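Side-chain contacts in galactose-1-phosphate uridylyltransferase (Pyrobaculum aerophilum str. IM2, PDB 6K9Z), which probably catalyses uridylyl transfer between UDP-glucose and hexose 1-phosphates and binds zinc, iron and UDP: residues 3-6 / 11-14; 80-85 / 100-105; 178-183 / 189-194. The protein carries 1 engineered substitution. All coordinates share one frame; numbering follows the deposited sequence.

Contact 1. Residues 3-6 / 11-14; sequences IRKD and EYIL
The Y12 ring has the backbone O of R4 at its edge, near the ring plane and 4.0 Å from Y12 CD1. I3 and K5 reach this ring at a slant, neither squarely over a face nor at the rim. I3 CG2 is 3.7 Å from Y12 CB and touches CD1 as well. K5 CD lies 3.8 Å from Y12 CE1. The lysine CG is anti to the backbone N (chi1 -176°), and the extended chain beyond it runs alongside the tyrosine, pointing the same way.

The motif is an antiparallel beta hairpin of strands 2-5 and 12-15. R4 and I13 are its hydrogen-bonded pair, with two backbone bonds of 2.8 Å, R4 N to I13 O and I13 N to R4 O. I3 with L14 and K5 with Y12 are non-hydrogen-bonded pairs. These four side chains share one face of the hairpin. There, I3 CG1 lies 3.5 Å from L14 CD2.

Replacing Y12 by an alanine would probably leave I3 CG2 and the K5 methylenes without their support and open a gap beside P151 and R154 of helix 151-167.

R4, D6 and E11 have polar partners on the second subunit. Residues 12-14 pair in parallel with a strand of that subunit, continuing the sheet. R4 pairs with E2 and with E299 of the second subunit. D6 OD2 and E11 OE1 are like charges 4.3 Å apart. K199 and R152 of the second subunit probably offset them, and T9 also bonds E11. The hairpin is closed by D6 N, which bonds E11 O at 2.8 Å and 173°.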
# COMPACT_ATOMS: atom_id res chain seq x y z
N ILE A 3 13.93 -2.92 13.60
CA ILE A 3 13.37 -3.06 12.22
C ILE A 3 13.23 -4.56 11.94
O ILE A 3 14.27 -5.24 11.87
CB ILE A 3 14.26 -2.36 11.18
CG1 ILE A 3 14.35 -0.85 11.42
CG2 ILE A 3 13.76 -2.67 9.77
CD1 ILE A 3 15.19 -0.11 10.42
N ARG A 4 11.99 -5.05 11.85
CA ARG A 4 11.76 -6.47 11.52
C ARG A 4 11.63 -6.63 10.02
O ARG A 4 11.27 -5.68 9.31
CB ARG A 4 10.54 -6.99 12.30
CG ARG A 4 10.61 -6.77 13.80
CD ARG A 4 9.46 -7.46 14.49
NE ARG A 4 9.53 -7.26 15.90
CZ ARG A 4 8.77 -7.87 16.79
NH1 ARG A 4 7.88 -8.78 16.41
NH2 ARG A 4 8.91 -7.60 18.07
N LYS A 5 11.91 -7.83 9.51
CA LYS A 5 11.83 -8.10 8.06
C LYS A 5 10.84 -9.23 7.81
O LYS A 5 10.87 -10.25 8.50
CB LYS A 5 13.21 -8.38 7.49
CG LYS A 5 13.26 -8.58 6.01
CD LYS A 5 14.69 -8.69 5.60
CE LYS A 5 14.86 -9.21 4.20
NZ LYS A 5 16.27 -9.10 3.81
N ASP A 6 9.94 -8.98 6.87
CA ASP A 6 8.96 -10.00 6.39
C ASP A 6 9.75 -11.03 5.59
O ASP A 6 10.39 -10.70 4.61
CB ASP A 6 7.84 -9.32 5.60
CG ASP A 6 6.77 -10.28 5.12
OD1 ASP A 6 7.14 -11.38 4.67
OD2 ASP A 6 5.58 -9.89 5.22
N GLU A 11 9.86 -6.98 3.03
CA GLU A 11 9.49 -5.65 3.53
C GLU A 11 10.01 -5.48 4.96
O GLU A 11 10.08 -6.45 5.71
CB GLU A 11 7.98 -5.47 3.46
CG GLU A 11 7.52 -5.44 2.02
CD GLU A 11 6.03 -5.67 1.86
OE1 GLU A 11 5.52 -6.59 2.49
OE2 GLU A 11 5.43 -4.96 1.05
N TYR A 12 10.25 -4.23 5.33
CA TYR A 12 10.70 -3.87 6.69
C TYR A 12 9.56 -3.28 7.47
O TYR A 12 8.78 -2.49 6.97
CB TYR A 12 11.85 -2.85 6.62
CG TYR A 12 13.06 -3.41 5.94
CD1 TYR A 12 13.85 -4.43 6.48
CD2 TYR A 12 13.38 -2.94 4.70
CE1 TYR A 12 14.92 -4.95 5.79
CE2 TYR A 12 14.49 -3.40 4.02
CZ TYR A 12 15.24 -4.43 4.55
OH TYR A 12 16.26 -4.77 3.75
N ILE A 13 9.52 -3.61 8.76
CA ILE A 13 8.58 -2.98 9.71
C ILE A 13 9.42 -2.27 10.78
O ILE A 13 10.20 -2.94 11.50
CB ILE A 13 7.60 -4.00 10.31
CG1 ILE A 13 6.97 -4.87 9.20
CG2 ILE A 13 6.53 -3.30 11.13
CD1 ILE A 13 7.74 -6.14 8.88
N LEU A 14 9.14 -0.98 10.97
CA LEU A 14 9.77 -0.16 12.03
C LEU A 14 8.90 -0.31 13.26
O LEU A 14 7.81 0.31 13.36
CB LEU A 14 9.94 1.30 11.57
CG LEU A 14 10.41 1.52 10.13
CD1 LEU A 14 10.44 3.00 9.76
CD2 LEU A 14 11.75 0.89 9.84

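Contact 2. Residues 80-85 / 100-105; sequences VVETPQ and KKILTA
This contact backs the zinc and nucleotide site of the N-terminal half, where V80 and E82 meet I102 of helix 96-114. The E82 side chain is about 5 Å from that of F140. F140 is an engineered residue at the position predicted to carry the UMP-histidine intermediate. The bound zinc ion is about 11 Å from the E82 side chain.

I102 does all the reaching from the helix, and its two branches part. CG1 is anti to the carbonyl carbon (chi1 -62°), which carries it, and CD1 beyond it, over the backbone of E82. I102 CD1 lies 3.3 Å from E82 O and 3.6 Å from E82 CB. I102 CG1 also rests on the carbonyl, 3.4 Å from E82 O. The I102 CG2 branch goes to the strand and meets V80 CG1 at 4.0 Å. Both pairs of side chains meet at a slant, and the touching is van der Waals throughout.

V80 lies near the end of strand 76-81 of the large antiparallel sheet, the half-barrel of this enzyme. Helix 96-114 packs against the sheet here, and A105 also touches I47 of strand 46-49.

The polar atoms of E82 are held by other residues. Its carboxylate makes a salt bridge with R126 and a hydrogen bond with S141. Its backbone O bonds Q98 on the helix, beside the I102 methyl.

The chain then turns past the metal site. T83 O hydrogen-bonds the zinc ligand H138, so T83 is a second-shell residue. T83 OG1 accepts from Q85 N at 3.0 Å and 160°, forming an ST turn.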
# COMPACT_ATOMS: atom_id res chain seq x y z
N VAL A 80 10.24 18.35 8.61
CA VAL A 80 10.57 19.57 7.84
C VAL A 80 9.38 20.52 8.05
O VAL A 80 8.32 20.27 7.41
CB VAL A 80 10.77 19.25 6.36
CG1 VAL A 80 11.06 20.51 5.53
CG2 VAL A 80 11.85 18.17 6.16
N VAL A 81 9.56 21.55 8.86
CA VAL A 81 8.55 22.61 9.04
C VAL A 81 8.77 23.57 7.89
O VAL A 81 9.80 24.28 7.87
CB VAL A 81 8.60 23.27 10.42
CG1 VAL A 81 7.38 24.15 10.66
CG2 VAL A 81 8.77 22.27 11.54
N GLU A 82 7.80 23.62 6.99
CA GLU A 82 7.92 24.20 5.64
C GLU A 82 7.80 25.73 5.62
O GLU A 82 8.17 26.29 4.60
CB GLU A 82 6.89 23.55 4.75
CG GLU A 82 7.24 22.10 4.46
CD GLU A 82 6.09 21.37 3.75
OE1 GLU A 82 5.00 21.98 3.66
OE2 GLU A 82 6.36 20.30 3.16
N THR A 83 7.24 26.32 6.67
CA THR A 83 6.95 27.78 6.77
C THR A 83 6.65 28.05 8.23
O THR A 83 6.11 27.17 8.90
CB THR A 83 5.74 28.18 5.91
OG1 THR A 83 5.37 29.52 6.20
CG2 THR A 83 4.52 27.30 6.19
N PRO A 84 6.96 29.25 8.76
CA PRO A 84 6.53 29.65 10.09
C PRO A 84 5.00 29.92 10.16
O PRO A 84 4.46 29.90 11.22
CB PRO A 84 7.39 30.92 10.35
CG PRO A 84 7.74 31.47 8.99
CD PRO A 84 7.80 30.27 8.09
N GLN A 85 4.37 30.11 9.00
CA GLN A 85 2.91 30.43 8.94
C GLN A 85 2.07 29.16 9.04
O GLN A 85 2.21 28.27 8.19
CB GLN A 85 2.59 31.15 7.62
CG GLN A 85 3.15 32.57 7.55
CD GLN A 85 2.78 33.25 6.26
OE1 GLN A 85 2.90 34.47 6.12
NE2 GLN A 85 2.33 32.48 5.29
N LYS A 100 11.65 26.91 -2.77
CA LYS A 100 13.10 26.75 -3.06
C LYS A 100 13.90 26.62 -1.74
O LYS A 100 14.77 25.72 -1.64
CB LYS A 100 13.56 27.88 -3.99
CG LYS A 100 15.01 27.78 -4.40
CD LYS A 100 15.45 28.95 -5.31
CE LYS A 100 16.90 28.92 -5.75
NZ LYS A 100 17.48 27.54 -5.71
N LYS A 101 13.58 27.41 -0.72
CA LYS A 101 14.31 27.35 0.58
C LYS A 101 14.03 25.97 1.21
O LYS A 101 14.94 25.42 1.83
CB LYS A 101 13.87 28.46 1.53
CG LYS A 101 14.33 29.86 1.15
CD LYS A 101 13.73 30.91 2.06
CE LYS A 101 13.93 32.30 1.51
NZ LYS A 101 13.56 33.33 2.51
N ILE A 102 12.81 25.44 1.09
CA ILE A 102 12.50 24.10 1.67
C ILE A 102 13.39 23.03 1.00
O ILE A 102 14.05 22.25 1.72
CB ILE A 102 11.02 23.71 1.52
CG1 ILE A 102 10.10 24.68 2.26
CG2 ILE A 102 10.81 22.28 1.93
CD1 ILE A 102 8.66 24.61 1.77
N LEU A 103 13.42 23.03 -0.33
CA LEU A 103 14.22 22.03 -1.11
C LEU A 103 15.70 22.17 -0.78
O LEU A 103 16.33 21.15 -0.57
CB LEU A 103 13.93 22.20 -2.60
CG LEU A 103 12.46 21.91 -2.96
CD1 LEU A 103 12.11 22.42 -4.36
CD2 LEU A 103 12.13 20.45 -2.85
N THR A 104 16.21 23.40 -0.66
CA THR A 104 17.62 23.68 -0.33
C THR A 104 17.94 23.11 1.04
O THR A 104 19.01 22.48 1.15
CB THR A 104 17.93 25.17 -0.41
OG1 THR A 104 17.69 25.57 -1.76
CG2 THR A 104 19.38 25.42 -0.06
N ALA A 105 17.06 23.32 2.03
CA ALA A 105 17.30 22.83 3.40
C ALA A 105 17.29 21.29 3.40
O ALA A 105 18.11 20.66 4.13
CB ALA A 105 16.28 23.37 4.36

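Contact 3. Residues 178-183 / 189-194; sequences KEEKRL and NWKAFV
E179 overlaps the F193 ring. E179 CG sits over one face, 3.5 Å from the F193 centroid and 15° off the normal, a CH-pi contact. The carboxylate follows, stacked with its plane 16° from the ring. A chi1 of 60° places the F193 ring against E179.

The segments belong to a beta hairpin of strands 183-186 and 190-193, with L183 opening the first strand, at one edge of the half-barrel sheet. A type I turn, E180 to L183, leads into it. L183 and F193 form a non-hydrogen-bonded pair, and V194 N bonds R182 O at 3.0 Å.

R182 NH2 fixes the stacked carboxylate, 2.9 Å from E179 OE1 on its syn side and near the guanidinium plane. R182 NE makes a weak bond to V194 O. R182 NH1 pairs with E299 and with E65 of the second subunit.

K191 reaches across from its strand to the start of the turn. L183 CD1 packs 3.8 Å from K191 CD. The extended lysine ends among oxygens: V176 O, E180 OE2 in a salt bridge whose hydrogen bond is weak (3.4 Å), and E179 O, which K191 NZ meets in the carbonyl plane at 2.7 Å.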
# COMPACT_ATOMS: atom_id res chain seq x y z
N LYS A 178 10.16 10.35 -24.11
CA LYS A 178 8.92 9.94 -24.82
C LYS A 178 7.65 10.68 -24.36
O LYS A 178 6.77 10.92 -25.21
CB LYS A 178 8.72 8.43 -24.74
CG LYS A 178 9.73 7.59 -25.51
CD LYS A 178 9.26 6.18 -25.78
CE LYS A 178 10.23 5.38 -26.61
NZ LYS A 178 10.29 5.86 -28.01
N GLU A 179 7.53 11.00 -23.07
CA GLU A 179 6.25 11.55 -22.56
C GLU A 179 5.85 12.84 -23.29
O GLU A 179 6.64 13.78 -23.31
CB GLU A 179 6.35 11.77 -21.05
CG GLU A 179 6.33 10.47 -20.27
CD GLU A 179 5.02 9.72 -20.37
OE1 GLU A 179 5.04 8.48 -20.39
OE2 GLU A 179 3.97 10.38 -20.43
N GLU A 180 4.65 12.80 -23.89
CA GLU A 180 4.04 13.97 -24.58
C GLU A 180 2.54 14.01 -24.28
O GLU A 180 2.06 15.02 -23.76
CB GLU A 180 4.36 13.96 -26.07
CG GLU A 180 5.78 14.41 -26.38
CD GLU A 180 6.17 15.75 -25.80
OE1 GLU A 180 5.30 16.64 -25.71
OE2 GLU A 180 7.35 15.91 -25.44
N LYS A 181 1.84 12.91 -24.60
CA LYS A 181 0.36 12.80 -24.46
C LYS A 181 -0.07 12.98 -23.00
O LYS A 181 -1.12 13.60 -22.77
CB LYS A 181 -0.11 11.44 -24.97
CG LYS A 181 -1.62 11.26 -25.05
CD LYS A 181 -2.04 9.82 -25.28
CE LYS A 181 -1.04 9.01 -26.07
NZ LYS A 181 -1.67 8.28 -27.19
N ARG A 182 0.69 12.41 -22.06
CA ARG A 182 0.34 12.50 -20.62
C ARG A 182 1.13 13.61 -19.93
O ARG A 182 1.09 13.65 -18.69
CB ARG A 182 0.53 11.14 -19.95
CG ARG A 182 -0.58 10.14 -20.24
CD ARG A 182 -0.28 8.76 -19.68
NE ARG A 182 1.06 8.34 -20.07
CZ ARG A 182 1.33 7.61 -21.13
NH1 ARG A 182 0.36 7.17 -21.91
NH2 ARG A 182 2.58 7.29 -21.40
N LEU A 183 1.84 14.46 -20.68
CA LEU A 183 2.63 15.51 -20.00
C LEU A 183 1.62 16.50 -19.42
O LEU A 183 0.71 16.88 -20.18
CB LEU A 183 3.55 16.16 -21.04
CG LEU A 183 4.61 17.13 -20.51
CD1 LEU A 183 5.57 16.48 -19.52
CD2 LEU A 183 5.44 17.67 -21.67
N ASN A 189 13.90 22.39 -16.84
CA ASN A 189 14.70 21.36 -16.12
C ASN A 189 13.85 20.16 -15.71
O ASN A 189 14.48 19.16 -15.26
CB ASN A 189 15.48 21.94 -14.95
CG ASN A 189 16.72 22.68 -15.44
OD1 ASN A 189 17.55 22.05 -16.06
ND2 ASN A 189 16.86 23.98 -15.18
N TRP A 190 12.52 20.24 -15.80
CA TRP A 190 11.60 19.21 -15.23
C TRP A 190 10.44 18.91 -16.19
O TRP A 190 10.01 19.78 -16.95
CB TRP A 190 11.09 19.62 -13.86
CG TRP A 190 12.22 19.79 -12.89
CD1 TRP A 190 12.96 20.93 -12.71
CD2 TRP A 190 12.76 18.81 -12.00
NE1 TRP A 190 13.94 20.71 -11.80
CE2 TRP A 190 13.83 19.44 -11.31
CE3 TRP A 190 12.35 17.53 -11.59
CZ2 TRP A 190 14.56 18.77 -10.33
CZ3 TRP A 190 13.10 16.86 -10.65
CH2 TRP A 190 14.19 17.48 -10.03
N LYS A 191 10.03 17.64 -16.20
CA LYS A 191 8.79 17.19 -16.85
C LYS A 191 7.92 16.53 -15.77
O LYS A 191 8.42 15.65 -15.04
CB LYS A 191 9.11 16.11 -17.89
CG LYS A 191 9.54 16.59 -19.22
CD LYS A 191 9.15 15.48 -20.27
CE LYS A 191 9.35 15.93 -21.67
NZ LYS A 191 9.04 14.86 -22.63
N ALA A 192 6.66 16.91 -15.73
CA ALA A 192 5.62 16.30 -14.89
C ALA A 192 4.59 15.63 -15.80
O ALA A 192 4.07 16.30 -16.69
CB ALA A 192 4.98 17.41 -14.11
N PHE A 193 4.33 14.35 -15.62
CA PHE A 193 3.46 13.56 -16.52
C PHE A 193 2.72 12.54 -15.67
O PHE A 193 3.20 12.13 -14.61
CB PHE A 193 4.26 12.93 -17.68
CG PHE A 193 5.35 11.99 -17.23
CD1 PHE A 193 5.09 10.65 -17.03
CD2 PHE A 193 6.64 12.45 -16.98
CE1 PHE A 193 6.08 9.79 -16.62
CE2 PHE A 193 7.62 11.58 -16.53
CZ PHE A 193 7.35 10.24 -16.39
N VAL A 194 1.57 12.11 -16.17
CA VAL A 194 0.88 10.93 -15.61
C VAL A 194 1.58 9.72 -16.21
O VAL A 194 1.65 9.58 -17.45
CB VAL A 194 -0.62 10.94 -15.90
CG1 VAL A 194 -1.24 9.67 -15.38
CG2 VAL A 194 -1.29 12.16 -15.28

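Contacts 1 and 2 belong to the N-terminal half and contact 3 to the C-terminal half. Contacts 2 and 3 both reach the half-barrel sheet. Their nearest atoms are about 7 Å apart and their centres about 26 Å. Contact 1 lies farther off, its centre about 30 Å from contact 2 and 35 Å from contact 3. Contacts 1 and 3 lie on opposite sides of the chain's centre, yet both touch the second subunit. Contacts 1 and 2 both lie near bound UDP: the L14 side chain is about 7 Å from it, and that of V80 about 10 Å. In contact 3 the F193 side chain is about 9 Å from the bound iron ion.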